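Local coordinates for protein CRISPR-associated endonuclease/helicase Cas3 (Thermus thermophilus HB8, PDB 3SK9) that cuts single-stranded DNA through its N-terminal metal-dependent HD nuclease domain, the part present here, as the nuclease-helicase of CRISPR antiviral defence, at residues L27-M30 with L31-A35; F208-W211 with V212-P216; L174-V177 with F178-G182; L73-L76 with G77-S80. One frame throughout, in Å; residues are numbered along the deposited sequence.

Contact 1 of 4, residues L27-M30 with L31-A35; sequences LAHM and LDTAA
In the first metal-ligand helix of the HD domain, helix 26-43, H29 and T33 sit one turn apart. T33 OG1 donates to H29 O over 2.9 Å, and T33 N reaches the same carbonyl oxygen from the opposite face of its plane, so two donors grip one acceptor. The hydroxyl is put there by chi1 of -61°, which sets OG1 beside the backbone N of T33 and opposite its carbonyl carbon. From this position it also lies over one face of the H29 imidazole, displaced toward the rim, with OG1 3.7 Å from H29 NE2. That nitrogen is probably hydrogen-bonded to D210, while ND1, 2.9 Å from a water, is linked through it to D32 OD2, which accepts from the water at 2.7 Å. R223 and Y230 hold the D32 carboxylate, which probably offsets its negative charge in this buried place. On the flank turned to helix 165-181, L27 and L31 meet at a slant, L27 CG lying 4.1 Å from L31 CD1. With its ring under a hydroxyl one turn on and linked through water to an aspartate, H29 is the ligand that helix 26-43 contributes to the divalent-metal site of the HD domain.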
loop_
_atom_site.group_PDB
_atom_site.type_symbol
_atom_site.label_atom_id
_atom_site.label_comp_id
_atom_site.label_asym_id
_atom_site.label_seq_id
_atom_site.Cartn_x
_atom_site.Cartn_y
_atom_site.Cartn_z
ATOM N N LEU A 27 -2.723 -10.648 1.766
ATOM C CA LEU A 27 -1.362 -10.330 2.242
ATOM C C LEU A 27 -0.331 -10.424 1.108
ATOM O O LEU A 27 0.635 -9.635 1.064
ATOM C CB LEU A 27 -0.943 -11.292 3.364
ATOM C CG LEU A 27 0.469 -11.093 3.896
ATOM C CD1 LEU A 27 0.682 -9.717 4.526
ATOM C CD2 LEU A 27 0.751 -12.229 4.909
ATOM N N ALA A 28 -0.518 -11.389 0.196
ATOM C CA ALA A 28 0.365 -11.530 -0.962
ATOM C C ALA A 28 0.285 -10.273 -1.824
ATOM O O ALA A 28 1.312 -9.769 -2.292
ATOM C CB ALA A 28 0.000 -12.753 -1.776
ATOM N N HIS A 29 -0.928 -9.772 -2.054
ATOM C CA HIS A 29 -1.093 -8.575 -2.851
ATOM C C HIS A 29 -0.446 -7.387 -2.147
ATOM O O HIS A 29 0.179 -6.548 -2.780
ATOM C CB HIS A 29 -2.572 -8.288 -3.098
ATOM C CG HIS A 29 -2.794 -7.042 -3.896
ATOM N ND1 HIS A 29 -2.411 -6.926 -5.209
ATOM C CD2 HIS A 29 -3.327 -5.844 -3.552
ATOM C CE1 HIS A 29 -2.702 -5.714 -5.650
ATOM N NE2 HIS A 29 -3.262 -5.037 -4.665
ATOM N N MET A 30 -0.587 -7.304 -0.832
ATOM C CA MET A 30 0.010 -6.159 -0.090
ATOM C C MET A 30 1.537 -6.203 -0.153
ATOM O O MET A 30 2.219 -5.177 -0.346
ATOM C CB MET A 30 -0.474 -6.141 1.387
ATOM C CG MET A 30 -1.981 -5.758 1.607
ATOM S SD MET A 30 -2.515 -6.209 3.325
ATOM C CE MET A 30 -1.528 -5.074 4.287
ATOM N N LEU A 31 2.104 -7.394 -0.030
ATOM C CA LEU A 31 3.564 -7.492 -0.077
ATOM C C LEU A 31 4.088 -7.246 -1.503
ATOM O O LEU A 31 5.184 -6.637 -1.689
ATOM C CB LEU A 31 4.031 -8.840 0.441
ATOM C CG LEU A 31 3.858 -9.092 1.937
ATOM C CD1 LEU A 31 4.136 -10.585 2.251
ATOM C CD2 LEU A 31 4.765 -8.177 2.764
ATOM N N ASP A 32 3.321 -7.678 -2.505
ATOM C CA ASP A 32 3.708 -7.414 -3.905
ATOM C C ASP A 32 3.742 -5.895 -4.161
ATOM O O ASP A 32 4.619 -5.400 -4.877
ATOM C CB ASP A 32 2.696 -8.009 -4.902
ATOM C CG ASP A 32 2.744 -9.553 -4.940
ATOM O OD1 ASP A 32 3.732 -10.104 -4.427
ATOM O OD2 ASP A 32 1.799 -10.151 -5.485
ATOM N N THR A 33 2.723 -5.215 -3.643
ATOM C CA THR A 33 2.591 -3.752 -3.817
ATOM C C THR A 33 3.775 -3.064 -3.154
ATOM O O THR A 33 4.384 -2.150 -3.694
ATOM C CB THR A 33 1.233 -3.239 -3.215
ATOM O OG1 THR A 33 0.156 -3.880 -3.922
ATOM C CG2 THR A 33 1.099 -1.687 -3.373
ATOM N N ALA A 34 4.087 -3.466 -1.935
ATOM C CA ALA A 34 5.281 -2.919 -1.246
ATOM C C ALA A 34 6.572 -3.205 -2.012
ATOM O O ALA A 34 7.468 -2.353 -2.049
ATOM C CB ALA A 34 5.403 -3.509 0.187
ATOM N N ALA A 35 6.670 -4.381 -2.621
ATOM C CA ALA A 35 7.876 -4.771 -3.351
ATOM C C ALA A 35 8.028 -3.889 -4.607
ATOM O O ALA A 35 9.136 -3.452 -4.928
ATOM C CB ALA A 35 7.838 -6.294 -3.731
HETATM O O HOH W 1 -0.401 -8.800 -6.178
#

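Contact 2 of 4, residues F208-W211 with V212-P216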
loop_
_atom_site.group_PDB
_atom_site.type_symbol
_atom_site.label_atom_id
_atom_site.label_comp_id
_atom_site.label_asym_id
_atom_site.label_seq_id
_atom_site.Cartn_x
_atom_site.Cartn_y
_atom_site.Cartn_z
ATOM N N PHE A 208 0.473 4.018 -8.596
ATOM C CA PHE A 208 1.293 3.247 -9.534
ATOM C C PHE A 208 1.618 1.829 -9.034
ATOM O O PHE A 208 1.476 0.845 -9.769
ATOM C CB PHE A 208 2.588 4.001 -9.828
ATOM C CG PHE A 208 3.534 3.259 -10.740
ATOM C CD1 PHE A 208 3.282 3.182 -12.113
ATOM C CD2 PHE A 208 4.697 2.668 -10.232
ATOM C CE1 PHE A 208 4.174 2.516 -12.982
ATOM C CE2 PHE A 208 5.604 1.972 -11.108
ATOM C CZ PHE A 208 5.329 1.927 -12.476
ATOM N N ALA A 209 2.081 1.699 -7.801
ATOM C CA ALA A 209 2.513 0.347 -7.351
ATOM C C ALA A 209 1.353 -0.622 -7.267
ATOM O O ALA A 209 1.502 -1.814 -7.584
ATOM C CB ALA A 209 3.250 0.439 -5.966
ATOM N N ASP A 210 0.201 -0.151 -6.816
ATOM C CA ASP A 210 -0.991 -1.040 -6.721
ATOM C C ASP A 210 -1.393 -1.504 -8.134
ATOM O O ASP A 210 -1.723 -2.684 -8.341
ATOM C CB ASP A 210 -2.189 -0.320 -6.074
ATOM C CG ASP A 210 -3.448 -1.220 -6.013
ATOM O OD1 ASP A 210 -3.468 -2.148 -5.189
ATOM O OD2 ASP A 210 -4.389 -1.008 -6.808
ATOM N N TRP A 211 -1.335 -0.585 -9.084
ATOM C CA TRP A 211 -1.627 -0.924 -10.495
ATOM C C TRP A 211 -0.689 -2.026 -11.007
ATOM O O TRP A 211 -1.155 -3.052 -11.543
ATOM C CB TRP A 211 -1.513 0.315 -11.361
ATOM C CG TRP A 211 -1.701 0.027 -12.823
ATOM C CD1 TRP A 211 -2.878 -0.298 -13.436
ATOM C CD2 TRP A 211 -0.723 0.097 -13.828
ATOM N NE1 TRP A 211 -2.677 -0.464 -14.770
ATOM C CE2 TRP A 211 -1.366 -0.210 -15.052
ATOM C CE3 TRP A 211 0.649 0.424 -13.833
ATOM C CZ2 TRP A 211 -0.694 -0.223 -16.262
ATOM C CZ3 TRP A 211 1.326 0.395 -15.028
ATOM C CH2 TRP A 211 0.658 0.061 -16.240
ATOM N N VAL A 212 0.621 -1.824 -10.857
ATOM C CA VAL A 212 1.604 -2.835 -11.344
ATOM C C VAL A 212 1.274 -4.187 -10.666
ATOM O O VAL A 212 1.118 -5.215 -11.340
ATOM C CB VAL A 212 3.040 -2.452 -10.983
ATOM C CG1 VAL A 212 4.039 -3.580 -11.360
ATOM C CG2 VAL A 212 3.440 -1.206 -11.710
ATOM N N ALA A 213 1.164 -4.176 -9.340
ATOM C CA ALA A 213 1.002 -5.443 -8.572
ATOM C C ALA A 213 -0.321 -6.140 -8.841
ATOM O O ALA A 213 -0.449 -7.373 -8.668
ATOM C CB ALA A 213 1.176 -5.168 -7.069
ATOM N N SER A 214 -1.288 -5.388 -9.361
ATOM C CA SER A 214 -2.616 -5.948 -9.595
ATOM C C SER A 214 -2.696 -6.756 -10.887
ATOM O O SER A 214 -3.745 -7.351 -11.169
ATOM C CB SER A 214 -3.671 -4.821 -9.669
ATOM O OG SER A 214 -3.986 -4.377 -8.353
ATOM N N ASP A 215 -1.629 -6.729 -11.691
ATOM C CA ASP A 215 -1.657 -7.417 -13.002
ATOM C C ASP A 215 -1.091 -8.834 -12.846
ATOM O O ASP A 215 0.095 -9.008 -12.617
ATOM C CB ASP A 215 -0.834 -6.630 -14.020
ATOM C CG ASP A 215 -0.951 -7.201 -15.455
ATOM O OD1 ASP A 215 -1.327 -8.396 -15.647
ATOM O OD2 ASP A 215 -0.656 -6.438 -16.384
ATOM N N PRO A 216 -1.962 -9.856 -12.936
ATOM C CA PRO A 216 -1.444 -11.217 -12.679
ATOM C C PRO A 216 -0.459 -11.697 -13.733
ATOM O O PRO A 216 0.262 -12.691 -13.520
ATOM C CB PRO A 216 -2.706 -12.074 -12.650
ATOM C CG PRO A 216 -3.733 -11.309 -13.355
ATOM C CD PRO A 216 -3.417 -9.835 -13.120
#
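D210 O, in the last turn of helix 196-213, takes the hydroxyl of S214 as a donor, OG to O 2.8 Å. The hydroxyl approaches from above the carbonyl plane, 39° out of it, and S214 N adds a weak bond to the same oxygen. S214 N also donates to W211 O at 3.2 Å, a bond of the i to i+3 kind, so the amide is shared between two carbonyls as the helical pattern gives way. Just before this the pattern is still regular: V212 N meets F208 O at 3.0 Å and A213 N meets A209 O. D215 N then closes back on V212 O, and the D215 carboxylate is bound by S217. The polar end of D210 turns elsewhere, OD1 probably hydrogen-bonded to H29 NE2, while D210 OD2 stands 3.7 Å from S214 OG without a bond between them. On the apolar flank, V212 CG2 rests over one face of the F208 ring in a CH-pi contact, 3.9 Å from the centroid and 18° off its normal. The same methyl touches W211 CE3 at 3.9 Å, and A241 and L245 of helix 230-246 pack against V212. D210 is a divalent-metal ligand; an aspartate near the C-terminal end of a helix, followed by a serine whose hydroxyl bonds to its carbonyl oxygen, here supplies the last ligand of the HD metal site.

Contact 3 of 4, residues L174-V177 with F178-G182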
loop_
_atom_site.group_PDB
_atom_site.type_symbol
_atom_site.label_atom_id
_atom_site.label_comp_id
_atom_site.label_asym_id
_atom_site.label_seq_id
_atom_site.Cartn_x
_atom_site.Cartn_y
_atom_site.Cartn_z
ATOM N N LEU A 174 -1.218 -5.270 8.881
ATOM C CA LEU A 174 -0.293 -4.124 8.895
ATOM C C LEU A 174 1.052 -4.460 9.572
ATOM O O LEU A 174 2.116 -4.109 9.089
ATOM C CB LEU A 174 -0.944 -2.950 9.625
ATOM C CG LEU A 174 0.005 -1.723 9.682
ATOM C CD1 LEU A 174 -0.833 -0.468 9.696
ATOM C CD2 LEU A 174 0.949 -1.789 10.919
ATOM N N GLU A 175 1.009 -5.140 10.715
ATOM C CA GLU A 175 2.234 -5.497 11.399
ATOM C C GLU A 175 3.067 -6.441 10.521
ATOM O O GLU A 175 4.282 -6.323 10.446
ATOM C CB GLU A 175 1.867 -6.117 12.764
ATOM C CG GLU A 175 2.970 -6.196 13.735
ATOM C CD GLU A 175 3.554 -4.847 14.104
ATOM O OE1 GLU A 175 2.814 -3.830 14.188
ATOM O OE2 GLU A 175 4.797 -4.830 14.289
ATOM N N GLU A 176 2.430 -7.372 9.817
ATOM C CA GLU A 176 3.188 -8.297 8.969
ATOM C C GLU A 176 3.967 -7.593 7.829
ATOM O O GLU A 176 5.062 -7.986 7.505
ATOM C CB GLU A 176 2.255 -9.361 8.412
ATOM C CG GLU A 176 2.914 -10.475 7.660
ATOM C CD GLU A 176 3.540 -11.553 8.554
ATOM O OE1 GLU A 176 3.562 -11.421 9.797
ATOM O OE2 GLU A 176 4.046 -12.549 8.020
ATOM N N VAL A 177 3.334 -6.630 7.179
ATOM C CA VAL A 177 3.975 -5.868 6.120
ATOM C C VAL A 177 5.110 -5.028 6.694
ATOM O O VAL A 177 6.217 -5.103 6.203
ATOM C CB VAL A 177 2.945 -4.971 5.422
ATOM C CG1 VAL A 177 3.643 -4.041 4.407
ATOM C CG2 VAL A 177 1.888 -5.868 4.704
ATOM N N PHE A 178 4.851 -4.252 7.751
ATOM C CA PHE A 178 5.925 -3.421 8.338
ATOM C C PHE A 178 7.114 -4.259 8.785
ATOM O O PHE A 178 8.280 -3.911 8.552
ATOM C CB PHE A 178 5.394 -2.592 9.510
ATOM C CG PHE A 178 4.785 -1.298 9.082
ATOM C CD1 PHE A 178 5.415 -0.099 9.359
ATOM C CD2 PHE A 178 3.644 -1.276 8.306
ATOM C CE1 PHE A 178 4.885 1.103 8.919
ATOM C CE2 PHE A 178 3.096 -0.053 7.862
ATOM C CZ PHE A 178 3.707 1.122 8.179
ATOM N N ARG A 179 6.824 -5.389 9.403
ATOM C CA ARG A 179 7.900 -6.275 9.847
ATOM C C ARG A 179 8.704 -6.879 8.684
ATOM O O ARG A 179 9.927 -6.902 8.720
ATOM C CB ARG A 179 7.340 -7.383 10.728
ATOM C CG ARG A 179 8.427 -8.323 11.269
ATOM C CD ARG A 179 7.861 -9.280 12.322
ATOM N NE ARG A 179 6.566 -9.852 11.933
ATOM C CZ ARG A 179 5.404 -9.490 12.481
ATOM N NH1 ARG A 179 5.369 -8.581 13.450
ATOM N NH2 ARG A 179 4.278 -10.056 12.092
ATOM N N ARG A 180 8.015 -7.366 7.657
ATOM C CA ARG A 180 8.676 -7.917 6.478
ATOM C C ARG A 180 9.579 -6.908 5.735
ATOM O O ARG A 180 10.611 -7.297 5.213
ATOM C CB ARG A 180 7.676 -8.462 5.435
ATOM C CG ARG A 180 6.802 -9.539 5.867
ATOM C CD ARG A 180 7.540 -10.807 5.795
ATOM N NE ARG A 180 6.517 -11.758 6.058
ATOM C CZ ARG A 180 5.962 -12.609 5.206
ATOM N NH1 ARG A 180 6.429 -12.894 3.985
ATOM N NH2 ARG A 180 4.945 -13.262 5.697
ATOM N N LEU A 181 9.144 -5.653 5.650
ATOM C CA LEU A 181 9.884 -4.582 4.957
ATOM C C LEU A 181 10.960 -3.950 5.810
ATOM O O LEU A 181 11.803 -3.205 5.300
ATOM C CB LEU A 181 8.939 -3.448 4.541
ATOM C CG LEU A 181 8.282 -3.635 3.170
ATOM C CD1 LEU A 181 9.248 -3.387 2.021
ATOM C CD2 LEU A 181 7.638 -5.016 3.049
ATOM N N GLY A 182 10.924 -4.215 7.112
ATOM C CA GLY A 182 11.909 -3.645 8.025
ATOM C C GLY A 182 11.723 -2.147 8.146
ATOM O O GLY A 182 12.688 -1.415 8.332
#
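Two arginines share one carboxylate: E176 gives each of its oxygens to a different guanidinium. OE2 takes R180 NH2 at 2.6 Å through its anti lone pair, within the guanidinium plane, although the carboxylate and guanidinium planes stand 80° apart; R180 NE adds a weak bond to the same oxygen. OE1 is met nearly along its C-O axis by R179 NH2, 2.8 Å away, again at the edge of the guanidinium. A bend at chi2 of E176 (79°) turns the acid toward the C-terminal end of the helix, where both arginines lie. E175 contributes a long salt bridge to R179, with OE2 3.9 Å from NH1, but its stronger partner is K125. These four residues form a salt-bridge network on the last turns of helix 165-181, which finishes in a Schellman motif with G182, at positive phi, as its C-prime residue. On another side of the helix, L174 CD2 lies 3.8 Å from F178 CD2, and the two side chains also meet L73. V177 O accepts L181 N at 3.0 Å, while V177 CG1 reaches L181 CD2 at 4.3 Å. Both V177 and L181 pack on helix 26-43, and R180 NH2 has a further acceptor in P225 O.

Contact 4 of 4, residues L73-L76 with G77-S80; sequences LHDL and GKAS
The HD motif that names the domain, H74-D75, lies in a type I turn from L73 to L76, and D75 is tied from this turn to K78 in the short 3-10 segment that follows. K78 NZ donates to D75 OD2 over 2.9 Å in a salt bridge, coming from above the carboxylate plane, 52° out of it. In D75, chi1 of -80° sets CG opposite the carbonyl carbon, which, with K78 CG also opposite its own, lets the two side chains run alongside each other in the same direction. Within the motif itself, H74 ND1 donates to D75 OD1 at 2.8 Å from the opposite face of the carboxylate, 40° out of its plane, and H110 is a second partner of OD1. Both H74 and D75 bind the divalent metal. S19 also bonds to K78 NZ, so the ammonium bridges the motif and the loop that holds S19, which also touches H29. Backbone bonds close the tight bend: K78 N to D75 O at 3.0 Å and A79 N to L76 O. T114, on helix 110-124, bonds to G77 N and to H74 O. On the apolar side, L76 CD1 stands 4.4 Å from A79 CB.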
loop_
_atom_site.group_PDB
_atom_site.type_symbol
_atom_site.label_atom_id
_atom_site.label_comp_id
_atom_site.label_asym_id
_atom_site.label_seq_id
_atom_site.Cartn_x
_atom_site.Cartn_y
_atom_site.Cartn_z
ATOM N N LEU A 73 -0.171 -0.883 2.079
ATOM C CA LEU A 73 -1.453 -0.960 2.807
ATOM C C LEU A 73 -2.593 -0.405 1.974
ATOM O O LEU A 73 -3.715 -0.315 2.478
ATOM C CB LEU A 73 -1.384 -0.190 4.120
ATOM C CG LEU A 73 -0.186 -0.581 5.012
ATOM C CD1 LEU A 73 -0.090 0.421 6.114
ATOM C CD2 LEU A 73 -0.358 -1.987 5.534
ATOM N N HIS A 74 -2.334 -0.034 0.719
ATOM C CA HIS A 74 -3.383 0.552 -0.158
ATOM C C HIS A 74 -4.683 -0.261 -0.147
ATOM O O HIS A 74 -5.761 0.315 -0.159
ATOM C CB HIS A 74 -2.808 0.642 -1.597
ATOM C CG HIS A 74 -3.680 1.307 -2.632
ATOM N ND1 HIS A 74 -4.557 0.597 -3.430
ATOM C CD2 HIS A 74 -3.743 2.593 -3.061
ATOM C CE1 HIS A 74 -5.115 1.413 -4.309
ATOM N NE2 HIS A 74 -4.651 2.635 -4.098
ATOM N N ASP A 75 -4.594 -1.592 -0.165
ATOM C CA ASP A 75 -5.820 -2.412 -0.263
ATOM C C ASP A 75 -6.199 -3.034 1.065
ATOM O O ASP A 75 -6.934 -4.027 1.094
ATOM C CB ASP A 75 -5.682 -3.510 -1.356
ATOM C CG ASP A 75 -5.922 -2.971 -2.779
ATOM O OD1 ASP A 75 -6.079 -1.728 -2.999
ATOM O OD2 ASP A 75 -5.959 -3.813 -3.698
ATOM N N LEU A 76 -5.723 -2.459 2.165
ATOM C CA LEU A 76 -6.081 -2.968 3.477
ATOM C C LEU A 76 -7.619 -2.924 3.697
ATOM O O LEU A 76 -8.197 -3.764 4.416
ATOM C CB LEU A 76 -5.369 -2.161 4.570
ATOM C CG LEU A 76 -5.688 -2.668 5.972
ATOM C CD1 LEU A 76 -5.140 -4.091 6.112
ATOM C CD2 LEU A 76 -5.063 -1.723 7.055
ATOM N N GLY A 77 -8.286 -1.987 3.025
ATOM C CA GLY A 77 -9.747 -1.898 3.079
ATOM C C GLY A 77 -10.493 -3.179 2.668
ATOM O O GLY A 77 -11.660 -3.343 3.010
ATOM N N LYS A 78 -9.820 -4.075 1.933
ATOM C CA LYS A 78 -10.441 -5.365 1.526
ATOM C C LYS A 78 -10.568 -6.356 2.668
ATOM O O LYS A 78 -11.253 -7.386 2.536
ATOM C CB LYS A 78 -9.670 -6.002 0.365
ATOM C CG LYS A 78 -9.870 -5.247 -0.935
ATOM C CD LYS A 78 -9.321 -6.028 -2.113
ATOM C CE LYS A 78 -9.325 -5.219 -3.396
ATOM N NZ LYS A 78 -8.181 -5.610 -4.265
ATOM N N ALA A 79 -9.919 -6.046 3.782
ATOM C CA ALA A 79 -9.934 -6.911 4.961
ATOM C C ALA A 79 -11.194 -6.619 5.788
ATOM O O ALA A 79 -11.116 -6.194 6.937
ATOM C CB ALA A 79 -8.694 -6.692 5.804
ATOM N N SER A 80 -12.328 -6.935 5.172
ATOM C CA SER A 80 -13.652 -6.707 5.739
ATOM C C SER A 80 -14.621 -7.708 5.080
ATOM O O SER A 80 -14.444 -8.063 3.920
ATOM C CB SER A 80 -14.068 -5.275 5.397
ATOM O OG SER A 80 -15.465 -5.096 5.684
#

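Contacts 1, 2 and 4 converge on the divalent-metal site, each bringing ligands: H29 from contact 1, D210 from contact 2, and H74 with D75 from contact 4. H29 NE2 lies 2.9 Å from D210 OD1, a probable hydrogen bond, and 3.1 Å from D75 OD2. The like charges of D210 OD1 and D75 OD2 are 3.3 Å apart, a closeness that a bound cation would be expected to relieve. Contact 3 is set back, with the V177 side chain about 9 Å from that of H29. It packs against contact 1, M30 CE touching V177 CG2 at 3.5 Å, and against contact 4 through L73, but lies about 11 Å from contact 2 at the nearest atoms.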